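Local coordinates for putative immunoglobulin-blocking virulence protein (PDB 7ADK) that probably captures host antibodies and blocks their action, serving as a virulence factor of the mycoplasma that makes it, at residues A[374-379]-A[402-407]; A[684-689]-A[719-724]; A[139-144]-A[176-181]; A[513-518]-A[549-554]. All coordinates share one frame; numbering follows the deposited sequence.

Overall arrangement
Followed from the N terminus, the chain makes its four contacts strictly in series: each loop closes before the next opens, and none nest or cross. Interaction 3 comes first and closes a loop containing helix 153-157 by joining two neighbouring strands of a small antiparallel sheet. Interaction 1 follows, closing a loop that carries helix 381-387, at one edge of the large mixed sheet. Interaction 4 sits nearest the chain's centre, where the end of that mixed sheet gives way to a parallel five-stranded one. Interaction 2 closes a beta-alpha-beta unit near the C terminus, beside the lipoprotein partner. Interactions 1 and 2 lie on opposite sides of the chain's centre, their own centres about 65 Å apart.

Interaction 1 (A[374-379]-A[402-407]); sequences GWVKED and ERINPN
Trp-375 and Arg-403 form a non-hydrogen-bonded antiparallel pair on the protein surface, where strand 375-379 lies along the end of strand 396-403 at one margin of the large mixed sheet. Next to them Val-376 and Glu-402 make the hydrogen-bonded pair: Val-376 N reaches Glu-402 O at 2.9 Å, and Glu-402 N returns to Val-376 O at 3.1 Å. Beyond the strand end, Ile-404 N meets Gly-374 O at 2.9 Å, almost perfectly straight. On the Trp-375 face of the sheet, Arg-403 CB stands over the six-membered ring, 3.8 Å from its centroid, a CH-pi contact. With CG anti to the backbone N (chi1 -160°), the arginine runs on across the indole and bends at chi3, bringing Arg-403 NE to 3.5 Å from Trp-375 CZ2. Trp-375 CH2 lies over the centre of the guanidinium, but ring and guanidinium planes are 58° apart, so this is no parallel stack. On the other face Val-376 CG1 lies beside Glu-402 CG and touches Ile-404 CG1. Asp-355 takes Trp-375 NE1 on its carbonyl and Arg-403 NH1 on its carboxylate, while Leu-413 O accepts from Arg-403 NH2. Ring and guanidinium are thus tied to one residue, which limits how far either can turn and probably offsets the arginine's charge.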
loop_
_atom_site.group_PDB
_atom_site.type_symbol
_atom_site.label_atom_id
_atom_site.label_comp_id
_atom_site.label_asym_id
_atom_site.label_seq_id
_atom_site.Cartn_x
_atom_site.Cartn_y
_atom_site.Cartn_z
ATOM N N GLY A 374 -27.236 -25.444 16.251
ATOM C CA GLY A 374 -28.498 -26.191 16.207
ATOM C C GLY A 374 -29.002 -26.559 14.813
ATOM O O GLY A 374 -30.076 -27.136 14.697
ATOM N N TRP A 375 -28.225 -26.292 13.768
ATOM C CA TRP A 375 -28.489 -26.687 12.389
ATOM C C TRP A 375 -27.373 -27.589 11.882
ATOM O O TRP A 375 -26.230 -27.472 12.320
ATOM C CB TRP A 375 -28.623 -25.444 11.508
ATOM C CG TRP A 375 -29.783 -24.570 11.850
ATOM C CD1 TRP A 375 -29.835 -23.701 12.880
ATOM C CD2 TRP A 375 -31.098 -24.520 11.230
ATOM N NE1 TRP A 375 -31.086 -23.134 12.953
ATOM C CE2 TRP A 375 -31.907 -23.605 11.958
ATOM C CE3 TRP A 375 -31.679 -25.139 10.107
ATOM C CZ2 TRP A 375 -33.224 -23.324 11.591
ATOM C CZ3 TRP A 375 -33.000 -24.861 9.730
ATOM C CH2 TRP A 375 -33.775 -23.958 10.470
ATOM N N VAL A 376 -27.692 -28.478 10.944
ATOM C CA VAL A 376 -26.694 -29.314 10.260
ATOM C C VAL A 376 -26.827 -29.179 8.746
ATOM O O VAL A 376 -27.931 -29.119 8.210
ATOM C CB VAL A 376 -26.712 -30.764 10.773
ATOM C CG1 VAL A 376 -28.042 -31.478 10.568
ATOM C CG2 VAL A 376 -25.619 -31.623 10.148
ATOM N N LYS A 377 -25.686 -29.075 8.065
ATOM C CA LYS A 377 -25.557 -28.850 6.625
ATOM C C LYS A 377 -25.196 -30.136 5.901
ATOM O O LYS A 377 -24.281 -30.848 6.300
ATOM C CB LYS A 377 -24.510 -27.754 6.382
ATOM C CG LYS A 377 -24.277 -27.397 4.909
ATOM C CD LYS A 377 -23.322 -26.209 4.712
ATOM C CE LYS A 377 -21.880 -26.435 5.206
ATOM N NZ LYS A 377 -21.080 -27.366 4.372
ATOM N N GLU A 378 -25.864 -30.395 4.793
ATOM C CA GLU A 378 -25.538 -31.459 3.847
ATOM C C GLU A 378 -25.314 -30.862 2.452
ATOM O O GLU A 378 -26.122 -30.065 1.990
ATOM C CB GLU A 378 -26.655 -32.517 3.886
ATOM C CG GLU A 378 -26.443 -33.651 2.882
ATOM C CD GLU A 378 -27.446 -34.809 2.979
ATOM O OE1 GLU A 378 -27.633 -35.522 1.969
ATOM O OE2 GLU A 378 -28.018 -35.075 4.058
ATOM N N ASP A 379 -24.246 -31.232 1.746
ATOM C CA ASP A 379 -24.118 -30.927 0.319
ATOM C C ASP A 379 -25.050 -31.818 -0.524
ATOM O O ASP A 379 -24.973 -33.045 -0.468
ATOM C CB ASP A 379 -22.665 -31.053 -0.154
ATOM C CG ASP A 379 -22.510 -30.607 -1.615
ATOM O OD1 ASP A 379 -22.172 -29.443 -1.855
ATOM O OD2 ASP A 379 -22.778 -31.392 -2.519
ATOM N N GLU A 402 -30.886 -28.381 7.858
ATOM C CA GLU A 402 -32.009 -28.826 8.699
ATOM C C GLU A 402 -31.737 -28.607 10.198
ATOM O O GLU A 402 -30.610 -28.759 10.669
ATOM C CB GLU A 402 -32.410 -30.271 8.365
ATOM C CG GLU A 402 -31.301 -31.309 8.549
ATOM C CD GLU A 402 -31.735 -32.751 8.251
ATOM O OE1 GLU A 402 -31.096 -33.700 8.763
ATOM O OE2 GLU A 402 -32.702 -32.977 7.489
ATOM N N ARG A 403 -32.762 -28.202 10.956
ATOM C CA ARG A 403 -32.682 -27.961 12.407
ATOM C C ARG A 403 -32.589 -29.308 13.143
ATOM O O ARG A 403 -33.398 -30.198 12.895
ATOM C CB ARG A 403 -33.882 -27.104 12.859
ATOM C CG ARG A 403 -33.646 -26.396 14.194
ATOM C CD ARG A 403 -34.881 -25.716 14.801
ATOM N NE ARG A 403 -35.152 -24.370 14.267
ATOM C CZ ARG A 403 -36.153 -23.978 13.506
ATOM N NH1 ARG A 403 -36.301 -22.750 13.143
ATOM N NH2 ARG A 403 -37.058 -24.781 13.064
ATOM N N ILE A 404 -31.617 -29.481 14.042
ATOM C CA ILE A 404 -31.282 -30.775 14.657
ATOM C C ILE A 404 -32.427 -31.291 15.538
ATOM O O ILE A 404 -32.821 -32.444 15.402
ATOM C CB ILE A 404 -29.931 -30.674 15.396
ATOM C CG1 ILE A 404 -28.784 -30.537 14.371
ATOM C CG2 ILE A 404 -29.678 -31.880 16.303
ATOM C CD1 ILE A 404 -27.433 -30.156 14.970
ATOM N N ASN A 405 -33.003 -30.431 16.374
ATOM C CA ASN A 405 -34.319 -30.654 16.961
ATOM C C ASN A 405 -35.356 -29.850 16.160
ATOM O O ASN A 405 -35.350 -28.621 16.252
ATOM C CB ASN A 405 -34.294 -30.256 18.446
ATOM C CG ASN A 405 -33.413 -31.169 19.273
ATOM O OD1 ASN A 405 -33.571 -32.377 19.273
ATOM N ND2 ASN A 405 -32.465 -30.644 19.996
ATOM N N PRO A 406 -36.237 -30.485 15.368
ATOM C CA PRO A 406 -37.260 -29.762 14.624
ATOM C C PRO A 406 -38.302 -29.144 15.554
ATOM O O PRO A 406 -38.441 -29.524 16.716
ATOM C CB PRO A 406 -37.868 -30.773 13.655
ATOM C CG PRO A 406 -37.627 -32.109 14.338
ATOM C CD PRO A 406 -36.315 -31.903 15.077
ATOM N N ASN A 407 -39.043 -28.178 15.031
ATOM C CA ASN A 407 -40.002 -27.355 15.752
ATOM C C ASN A 407 -41.389 -27.428 15.073
ATOM O O ASN A 407 -41.684 -26.614 14.201
ATOM C CB ASN A 407 -39.410 -25.936 15.815
ATOM C CG ASN A 407 -40.311 -24.967 16.534
ATOM O OD1 ASN A 407 -41.138 -25.343 17.348
ATOM N ND2 ASN A 407 -40.192 -23.702 16.266
#

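Interaction 2 (A[684-689]-A[719-724]); sequences NTTSIR and KQIQIP
The guanidinium of Arg-689 lies obliquely past the CG2 methyls of Ile-721 and Ile-723, a loose approach in which its methylenes do the touching, while Tyr-649, outside the two segments, adds a cation-pi contact. This is the strand pairing of a beta-alpha-beta crossover: strands 688-690 and 720-722 run parallel and adjacent, and the connection between them includes helix 698-709, on which Ile-688 packs. The backbone ladder is that of parallel strands, with Ile-688 straddling Gln-720. Ile-688 N donates to Lys-719 O at 3.2 Å and Ile-688 O accepts from Ile-721 N at 2.9 Å. A chi1 of 171° swings the Arg-689 chain away from its own amide and lays its aliphatic part against the neighbouring strand and the residue just after it, Arg-689 CG 3.7 Å from Ile-721 CG2 and 3.8 Å from Ile-723 CG2. Ser-687 fits in just before the strand. Ser-687 OG lies 3.4 Å from Ile-721 CG1 and makes a weak hydrogen bond to Gln-720 O. Thr-686 CG2 approaches the far end of the same isoleucine, at CD1. The N-terminal end of the contact faces the neighbouring lipoprotein chain, whose Glu-258 O bonds to Thr-685 OG1 and whose Asp-158 forms a salt bridge with Lys-719. Bent at chi3, that lysine still sets Lys-719 NZ 2.9 Å from Thr-685 O, nearly along the C=O axis, so a single ammonium joins its own chain's loop to the partner.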
loop_
_atom_site.group_PDB
_atom_site.type_symbol
_atom_site.label_atom_id
_atom_site.label_comp_id
_atom_site.label_asym_id
_atom_site.label_seq_id
_atom_site.Cartn_x
_atom_site.Cartn_y
_atom_site.Cartn_z
ATOM N N ASN A 684 -8.058 19.364 -8.385
ATOM C CA ASN A 684 -8.649 20.672 -8.066
ATOM C C ASN A 684 -7.656 21.745 -7.586
ATOM O O ASN A 684 -7.967 22.562 -6.722
ATOM C CB ASN A 684 -9.812 20.499 -7.093
ATOM C CG ASN A 684 -10.700 19.382 -7.536
ATOM O OD1 ASN A 684 -11.473 19.502 -8.462
ATOM N ND2 ASN A 684 -10.543 18.226 -6.960
ATOM N N THR A 685 -6.431 21.708 -8.110
ATOM C CA THR A 685 -5.355 22.668 -7.836
ATOM C C THR A 685 -5.451 23.910 -8.726
ATOM O O THR A 685 -4.669 24.848 -8.576
ATOM C CB THR A 685 -3.974 22.002 -7.950
ATOM O OG1 THR A 685 -3.754 21.515 -9.253
ATOM C CG2 THR A 685 -3.828 20.818 -6.990
ATOM N N THR A 686 -6.427 23.981 -9.629
ATOM C CA THR A 686 -6.977 25.265 -10.103
ATOM C C THR A 686 -8.137 25.691 -9.180
ATOM O O THR A 686 -8.545 24.990 -8.257
ATOM C CB THR A 686 -7.318 25.187 -11.609
ATOM O OG1 THR A 686 -6.109 25.017 -12.306
ATOM C CG2 THR A 686 -7.958 26.418 -12.254
ATOM N N SER A 687 -8.613 26.912 -9.349
ATOM C CA SER A 687 -9.473 27.603 -8.402
ATOM C C SER A 687 -10.861 26.997 -8.177
ATOM O O SER A 687 -11.377 26.221 -8.973
ATOM C CB SER A 687 -9.681 29.024 -8.937
ATOM O OG SER A 687 -8.463 29.589 -9.372
ATOM N N ILE A 688 -11.544 27.493 -7.151
ATOM C CA ILE A 688 -13.008 27.516 -7.159
ATOM C C ILE A 688 -13.434 28.566 -8.192
ATOM O O ILE A 688 -13.148 29.753 -8.018
ATOM C CB ILE A 688 -13.559 27.854 -5.767
ATOM C CG1 ILE A 688 -13.149 26.759 -4.770
ATOM C CG2 ILE A 688 -15.082 28.034 -5.819
ATOM C CD1 ILE A 688 -13.702 26.976 -3.370
ATOM N N ARG A 689 -14.107 28.156 -9.264
ATOM C CA ARG A 689 -14.682 29.066 -10.257
ATOM C C ARG A 689 -16.066 29.482 -9.789
ATOM O O ARG A 689 -16.972 28.658 -9.735
ATOM C CB ARG A 689 -14.686 28.387 -11.633
ATOM C CG ARG A 689 -15.462 29.176 -12.705
ATOM C CD ARG A 689 -15.491 28.508 -14.083
ATOM N NE ARG A 689 -14.167 28.421 -14.729
ATOM C CZ ARG A 689 -13.955 28.025 -15.970
ATOM N NH1 ARG A 689 -14.920 27.744 -16.791
ATOM N NH2 ARG A 689 -12.752 27.892 -16.424
ATOM N N LYS A 719 -6.836 29.672 -4.252
ATOM C CA LYS A 719 -7.140 30.323 -5.538
ATOM C C LYS A 719 -8.636 30.396 -5.859
ATOM O O LYS A 719 -9.366 29.408 -5.819
ATOM C CB LYS A 719 -6.360 29.652 -6.678
ATOM C CG LYS A 719 -4.858 29.918 -6.539
ATOM C CD LYS A 719 -4.018 29.359 -7.690
ATOM C CE LYS A 719 -4.144 27.840 -7.798
ATOM N NZ LYS A 719 -3.124 27.254 -8.702
ATOM N N GLN A 720 -9.081 31.578 -6.258
ATOM C CA GLN A 720 -10.449 31.871 -6.684
ATOM C C GLN A 720 -10.468 32.269 -8.162
ATOM O O GLN A 720 -9.477 32.745 -8.702
ATOM C CB GLN A 720 -11.029 32.987 -5.812
ATOM C CG GLN A 720 -11.199 32.611 -4.335
ATOM C CD GLN A 720 -11.517 33.827 -3.465
ATOM O OE1 GLN A 720 -12.249 34.720 -3.846
ATOM N NE2 GLN A 720 -11.010 33.906 -2.255
ATOM N N ILE A 721 -11.578 32.063 -8.854
ATOM C CA ILE A 721 -11.809 32.560 -10.217
ATOM C C ILE A 721 -13.159 33.275 -10.235
ATOM O O ILE A 721 -14.149 32.705 -9.795
ATOM C CB ILE A 721 -11.720 31.413 -11.255
ATOM C CG1 ILE A 721 -10.279 31.251 -11.769
ATOM C CG2 ILE A 721 -12.682 31.628 -12.427
ATOM C CD1 ILE A 721 -10.003 29.936 -12.509
ATOM N N GLN A 722 -13.220 34.465 -10.823
ATOM C CA GLN A 722 -14.483 35.117 -11.160
ATOM C C GLN A 722 -14.569 35.289 -12.677
ATOM O O GLN A 722 -13.745 35.982 -13.268
ATOM C CB GLN A 722 -14.581 36.434 -10.385
ATOM C CG GLN A 722 -15.901 37.178 -10.621
ATOM C CD GLN A 722 -16.264 38.183 -9.525
ATOM O OE1 GLN A 722 -15.739 38.188 -8.425
ATOM N NE2 GLN A 722 -17.229 39.045 -9.760
ATOM N N ILE A 723 -15.539 34.628 -13.324
ATOM C CA ILE A 723 -15.739 34.733 -14.782
ATOM C C ILE A 723 -16.184 36.164 -15.151
ATOM O O ILE A 723 -16.711 36.855 -14.279
ATOM C CB ILE A 723 -16.669 33.616 -15.316
ATOM C CG1 ILE A 723 -18.159 33.869 -15.054
ATOM C CG2 ILE A 723 -16.222 32.243 -14.795
ATOM C CD1 ILE A 723 -19.091 32.844 -15.714
ATOM N N PRO A 724 -15.959 36.670 -16.379
ATOM C CA PRO A 724 -15.986 38.112 -16.663
ATOM C C PRO A 724 -17.397 38.735 -16.720
ATOM O O PRO A 724 -17.906 39.110 -17.771
ATOM C CB PRO A 724 -15.150 38.290 -17.937
ATOM C CG PRO A 724 -15.291 36.961 -18.656
ATOM C CD PRO A 724 -15.387 35.954 -17.512
#

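Interaction 3 (A[139-144]-A[176-181]); sequences VEAEIE and LSVKVT
Leu-176 packs against the end of strand 138-144, and can be traced outward from its root. Leu-176 CB rests 3.8 Å from Glu-142 O, the carbonyl that Leu-176 N bonds. Leu-176 CG, set anti to the carbonyl carbon (chi1 -62°), comes to 3.7 Å from Glu-144 CG. At the tip Leu-176 CD1 touches Glu-144 CG at 3.5 Å and approaches Glu-144 OE1, while CD2 passes more distantly. The leucine thus covers the stem of Glu-144, whose carboxylate goes on to a salt bridge with Arg-128. The strands are antiparallel: Glu-142 N bonds Ser-177 O, and Lys-179 N meets Glu-140 O at 3.0 Å, almost straight at 177°. Glu-140 and Lys-179 lie alongside each other through their methylenes, Glu-140 CG to Lys-179 CB 3.5 Å, yet their charged ends stay apart, so they pair by their aliphatic parts. On the Glu-142 face Glu-142 OE1 folds back to 3.4 Å from Ser-177 CB. The other face is apolar, with Val-139 CG1 against Val-178 CG1 and Ala-141 CB near Val-178 CG2. Strand 138-144 is the middle of three, flanked by 130-133, on which Ala-141 and Ile-143 pack, and by 174-178. Val-139 reaches Leu-184 of helix 182-194, whose N-cap is Thr-181, its OG1 making a weak hydrogen bond to Leu-184 N, and Val-180 leans on helix 301-308.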
loop_
_atom_site.group_PDB
_atom_site.type_symbol
_atom_site.label_atom_id
_atom_site.label_comp_id
_atom_site.label_asym_id
_atom_site.label_seq_id
_atom_site.Cartn_x
_atom_site.Cartn_y
_atom_site.Cartn_z
ATOM N N VAL A 139 -32.488 -7.403 47.422
ATOM C CA VAL A 139 -32.263 -5.975 47.687
ATOM C C VAL A 139 -33.482 -5.182 47.208
ATOM O O VAL A 139 -34.049 -5.515 46.171
ATOM C CB VAL A 139 -30.993 -5.475 46.968
ATOM C CG1 VAL A 139 -30.662 -4.062 47.419
ATOM C CG2 VAL A 139 -29.753 -6.333 47.187
ATOM N N GLU A 140 -33.934 -4.150 47.912
ATOM C CA GLU A 140 -34.965 -3.236 47.390
ATOM C C GLU A 140 -34.387 -2.240 46.366
ATOM O O GLU A 140 -33.297 -1.704 46.560
ATOM C CB GLU A 140 -35.730 -2.544 48.525
ATOM C CG GLU A 140 -34.883 -1.658 49.427
ATOM C CD GLU A 140 -35.681 -1.105 50.612
ATOM O OE1 GLU A 140 -36.617 -0.303 50.402
ATOM O OE2 GLU A 140 -35.368 -1.461 51.766
ATOM N N ALA A 141 -35.100 -2.005 45.265
ATOM C CA ALA A 141 -34.640 -1.177 44.151
ATOM C C ALA A 141 -35.773 -0.451 43.404
ATOM O O ALA A 141 -36.877 -0.970 43.222
ATOM C CB ALA A 141 -33.847 -2.054 43.188
ATOM N N GLU A 142 -35.477 0.747 42.920
ATOM C CA GLU A 142 -36.333 1.495 42.007
ATOM C C GLU A 142 -36.096 0.999 40.570
ATOM O O GLU A 142 -34.975 1.050 40.078
ATOM C CB GLU A 142 -36.080 3.002 42.170
ATOM C CG GLU A 142 -36.710 3.561 43.460
ATOM C CD GLU A 142 -35.994 3.172 44.765
ATOM O OE1 GLU A 142 -34.774 3.393 44.899
ATOM O OE2 GLU A 142 -36.654 2.657 45.687
ATOM N N ILE A 143 -37.144 0.500 39.909
ATOM C CA ILE A 143 -37.097 -0.143 38.584
ATOM C C ILE A 143 -38.095 0.528 37.636
ATOM O O ILE A 143 -39.229 0.800 38.032
ATOM C CB ILE A 143 -37.397 -1.658 38.684
ATOM C CG1 ILE A 143 -36.473 -2.434 39.643
ATOM C CG2 ILE A 143 -37.410 -2.346 37.311
ATOM C CD1 ILE A 143 -34.999 -2.473 39.262
ATOM N N GLU A 144 -37.709 0.720 36.375
ATOM C CA GLU A 144 -38.544 1.312 35.320
ATOM C C GLU A 144 -38.589 0.431 34.066
ATOM O O GLU A 144 -37.613 -0.242 33.736
ATOM C CB GLU A 144 -38.013 2.705 34.957
ATOM C CG GLU A 144 -38.007 3.698 36.126
ATOM C CD GLU A 144 -39.390 3.992 36.728
ATOM O OE1 GLU A 144 -39.497 4.165 37.962
ATOM O OE2 GLU A 144 -40.382 4.118 35.979
ATOM N N LEU A 176 -32.931 2.324 38.486
ATOM C CA LEU A 176 -32.629 3.726 38.799
ATOM C C LEU A 176 -31.816 3.888 40.082
ATOM O O LEU A 176 -30.954 4.762 40.166
ATOM C CB LEU A 176 -33.913 4.554 38.922
ATOM C CG LEU A 176 -34.797 4.656 37.678
ATOM C CD1 LEU A 176 -35.799 5.780 37.934
ATOM C CD2 LEU A 176 -34.037 4.981 36.399
ATOM N N SER A 177 -32.100 3.082 41.103
ATOM C CA SER A 177 -31.384 3.074 42.381
ATOM C C SER A 177 -31.556 1.754 43.131
ATOM O O SER A 177 -32.577 1.086 43.009
ATOM C CB SER A 177 -31.876 4.207 43.274
ATOM O OG SER A 177 -31.411 5.451 42.831
ATOM N N VAL A 178 -30.571 1.399 43.952
ATOM C CA VAL A 178 -30.526 0.195 44.787
ATOM C C VAL A 178 -30.198 0.584 46.223
ATOM O O VAL A 178 -29.230 1.310 46.461
ATOM C CB VAL A 178 -29.474 -0.779 44.230
ATOM C CG1 VAL A 178 -29.305 -2.016 45.095
ATOM C CG2 VAL A 178 -29.863 -1.246 42.835
ATOM N N LYS A 179 -30.949 0.077 47.207
ATOM C CA LYS A 179 -30.658 0.317 48.625
ATOM C C LYS A 179 -29.489 -0.562 49.077
ATOM O O LYS A 179 -29.666 -1.698 49.500
ATOM C CB LYS A 179 -31.927 0.123 49.466
ATOM C CG LYS A 179 -31.755 0.435 50.961
ATOM C CD LYS A 179 -31.413 1.890 51.277
ATOM C CE LYS A 179 -31.183 2.071 52.761
ATOM N NZ LYS A 179 -30.908 3.448 53.126
ATOM N N VAL A 180 -28.271 -0.047 48.963
ATOM C CA VAL A 180 -27.068 -0.721 49.456
ATOM C C VAL A 180 -27.098 -0.857 50.982
ATOM O O VAL A 180 -27.520 0.046 51.701
ATOM C CB VAL A 180 -25.794 -0.039 48.926
ATOM C CG1 VAL A 180 -25.570 1.360 49.487
ATOM C CG2 VAL A 180 -24.555 -0.882 49.216
ATOM N N THR A 181 -26.653 -1.997 51.492
ATOM C CA THR A 181 -26.595 -2.334 52.922
ATOM C C THR A 181 -25.281 -3.032 53.244
ATOM O O THR A 181 -24.632 -3.578 52.348
ATOM C CB THR A 181 -27.763 -3.243 53.340
ATOM O OG1 THR A 181 -27.710 -4.464 52.645
ATOM C CG2 THR A 181 -29.138 -2.635 53.128
#

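Interaction 4 (A[513-518]-A[549-554]); sequences KAWSYN and ITFNTL
Trp-515 receives Ile-549 on one face of its indole, with Ile-549 CG2 3.8 Å from the centroid of the five-membered ring, a CH-pi contact, and Ile-549 CD1 reaching 3.7 Å from Trp-515 CZ3. The same CG2 methyl also lies over the centre of the Phe-551 ring, so it is held between two aromatic faces. On the opposite face of Phe-551 comes Tyr-517, edge first: the pair is T-shaped, centroids 5.3 Å apart and planes at 74°. A chi1 of 67°, which places CG between the backbone N and carbonyl carbon, brings the tyrosine back toward segment 549-554. There Tyr-517 CZ meets Leu-554 CD2 at 3.4 Å, the two side chains lying side by side. Trp-515 O sits at the edge of the Phe-551 ring. On the other side of the strand pair Ser-516 OG touches Thr-553 CG2 at 3.3 Å. One shell out, Asn-509 O accepts from Trp-515 NE1, and Phe-585 meets both Tyr-517 and Phe-551. The short, weakly bonded strand 516-517 is one outer strand of a parallel sheet, with 553-555 next to it and 608-610 beyond; Tyr-517 is backbone-bonded to Ala-555. Helix 567-579 packs on Tyr-517 and Leu-554, whereas Trp-515, Ile-549 and Phe-551 lie against strand 502-506 of the mixed sheet, so the contact bridges the two sheets.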
loop_
_atom_site.group_PDB
_atom_site.type_symbol
_atom_site.label_atom_id
_atom_site.label_comp_id
_atom_site.label_asym_id
_atom_site.label_seq_id
_atom_site.Cartn_x
_atom_site.Cartn_y
_atom_site.Cartn_z
ATOM N N LYS A 513 -12.524 3.354 5.346
ATOM C CA LYS A 513 -13.433 4.517 5.170
ATOM C C LYS A 513 -14.178 4.522 3.836
ATOM O O LYS A 513 -15.313 4.977 3.767
ATOM C CB LYS A 513 -12.666 5.833 5.354
ATOM C CG LYS A 513 -12.247 6.064 6.806
ATOM C CD LYS A 513 -11.474 7.377 6.929
ATOM C CE LYS A 513 -11.115 7.633 8.391
ATOM N NZ LYS A 513 -10.322 8.865 8.551
ATOM N N ALA A 514 -13.574 3.970 2.795
ATOM C CA ALA A 514 -14.223 3.627 1.536
ATOM C C ALA A 514 -15.037 2.322 1.651
ATOM O O ALA A 514 -14.745 1.354 0.976
ATOM C CB ALA A 514 -13.153 3.564 0.439
ATOM N N TRP A 515 -16.040 2.279 2.515
ATOM C CA TRP A 515 -17.157 1.334 2.492
ATOM C C TRP A 515 -18.425 2.173 2.553
ATOM O O TRP A 515 -18.623 2.935 3.502
ATOM C CB TRP A 515 -17.128 0.341 3.666
ATOM C CG TRP A 515 -16.288 -0.879 3.489
ATOM C CD1 TRP A 515 -15.195 -1.202 4.212
ATOM C CD2 TRP A 515 -16.497 -1.987 2.570
ATOM N NE1 TRP A 515 -14.664 -2.384 3.752
ATOM C CE2 TRP A 515 -15.394 -2.874 2.695
ATOM C CE3 TRP A 515 -17.492 -2.326 1.629
ATOM C CZ2 TRP A 515 -15.222 -3.957 1.835
ATOM C CZ3 TRP A 515 -17.361 -3.460 0.809
ATOM C CH2 TRP A 515 -16.208 -4.250 0.887
ATOM N N SER A 516 -19.303 2.028 1.563
ATOM C CA SER A 516 -20.542 2.802 1.486
ATOM C C SER A 516 -21.748 1.901 1.276
ATOM O O SER A 516 -21.630 0.829 0.691
ATOM C CB SER A 516 -20.488 3.788 0.333
ATOM O OG SER A 516 -19.304 4.531 0.260
ATOM N N TYR A 517 -22.923 2.370 1.657
ATOM C CA TYR A 517 -24.190 1.822 1.203
ATOM C C TYR A 517 -25.080 2.971 0.753
ATOM O O TYR A 517 -24.967 4.097 1.240
ATOM C CB TYR A 517 -24.831 0.945 2.287
ATOM C CG TYR A 517 -25.304 1.653 3.542
ATOM C CD1 TYR A 517 -24.378 1.994 4.532
ATOM C CD2 TYR A 517 -26.664 1.946 3.740
ATOM C CE1 TYR A 517 -24.793 2.609 5.724
ATOM C CE2 TYR A 517 -27.085 2.579 4.924
ATOM C CZ TYR A 517 -26.152 2.893 5.930
ATOM O OH TYR A 517 -26.561 3.417 7.105
ATOM N N ASN A 518 -25.971 2.691 -0.188
ATOM C CA ASN A 518 -27.071 3.595 -0.473
ATOM C C ASN A 518 -28.177 3.310 0.553
ATOM O O ASN A 518 -28.658 2.181 0.607
ATOM C CB ASN A 518 -27.515 3.417 -1.930
ATOM C CG ASN A 518 -28.440 4.519 -2.397
ATOM O OD1 ASN A 518 -29.288 4.993 -1.671
ATOM N ND2 ASN A 518 -28.309 4.963 -3.613
ATOM N N ILE A 549 -19.543 -5.780 7.547
ATOM C CA ILE A 549 -18.925 -4.481 7.243
ATOM C C ILE A 549 -19.391 -3.416 8.243
ATOM O O ILE A 549 -20.565 -3.360 8.606
ATOM C CB ILE A 549 -19.178 -4.058 5.783
ATOM C CG1 ILE A 549 -18.573 -5.021 4.760
ATOM C CG2 ILE A 549 -18.619 -2.675 5.475
ATOM C CD1 ILE A 549 -19.363 -5.069 3.463
ATOM N N THR A 550 -18.487 -2.532 8.662
ATOM C CA THR A 550 -18.831 -1.270 9.327
ATOM C C THR A 550 -18.950 -0.177 8.275
ATOM O O THR A 550 -18.019 0.062 7.508
ATOM C CB THR A 550 -17.776 -0.864 10.361
ATOM O OG1 THR A 550 -17.773 -1.785 11.412
ATOM C CG2 THR A 550 -18.043 0.492 10.996
ATOM N N PHE A 551 -20.088 0.509 8.255
ATOM C CA PHE A 551 -20.338 1.612 7.345
ATOM C C PHE A 551 -20.452 2.925 8.102
ATOM O O PHE A 551 -21.369 3.114 8.892
ATOM C CB PHE A 551 -21.625 1.338 6.575
ATOM C CG PHE A 551 -21.602 0.107 5.705
ATOM C CD1 PHE A 551 -21.082 0.183 4.410
ATOM C CD2 PHE A 551 -22.137 -1.100 6.172
ATOM C CE1 PHE A 551 -21.119 -0.938 3.573
ATOM C CE2 PHE A 551 -22.170 -2.220 5.336
ATOM C CZ PHE A 551 -21.664 -2.138 4.035
ATOM N N ASN A 552 -19.570 3.874 7.816
ATOM C CA ASN A 552 -19.708 5.256 8.268
ATOM C C ASN A 552 -20.094 6.224 7.129
ATOM O O ASN A 552 -20.183 7.422 7.363
ATOM C CB ASN A 552 -18.436 5.657 9.041
ATOM C CG ASN A 552 -18.747 6.449 10.296
ATOM O OD1 ASN A 552 -19.338 7.514 10.268
ATOM N ND2 ASN A 552 -18.385 5.963 11.447
ATOM N N THR A 553 -20.352 5.729 5.914
ATOM C CA THR A 553 -20.697 6.524 4.719
ATOM C C THR A 553 -22.098 6.202 4.221
ATOM O O THR A 553 -22.460 5.038 4.113
ATOM C CB THR A 553 -19.702 6.300 3.564
ATOM O OG1 THR A 553 -18.428 6.714 3.944
ATOM C CG2 THR A 553 -20.011 7.077 2.292
ATOM N N LEU A 554 -22.840 7.241 3.834
ATOM C CA LEU A 554 -24.017 7.146 2.980
ATOM C C LEU A 554 -23.659 7.635 1.570
ATOM O O LEU A 554 -23.213 8.766 1.415
ATOM C CB LEU A 554 -25.158 7.985 3.573
ATOM C CG LEU A 554 -25.577 7.643 5.002
ATOM C CD1 LEU A 554 -26.777 8.489 5.392
ATOM C CD2 LEU A 554 -25.939 6.178 5.127
#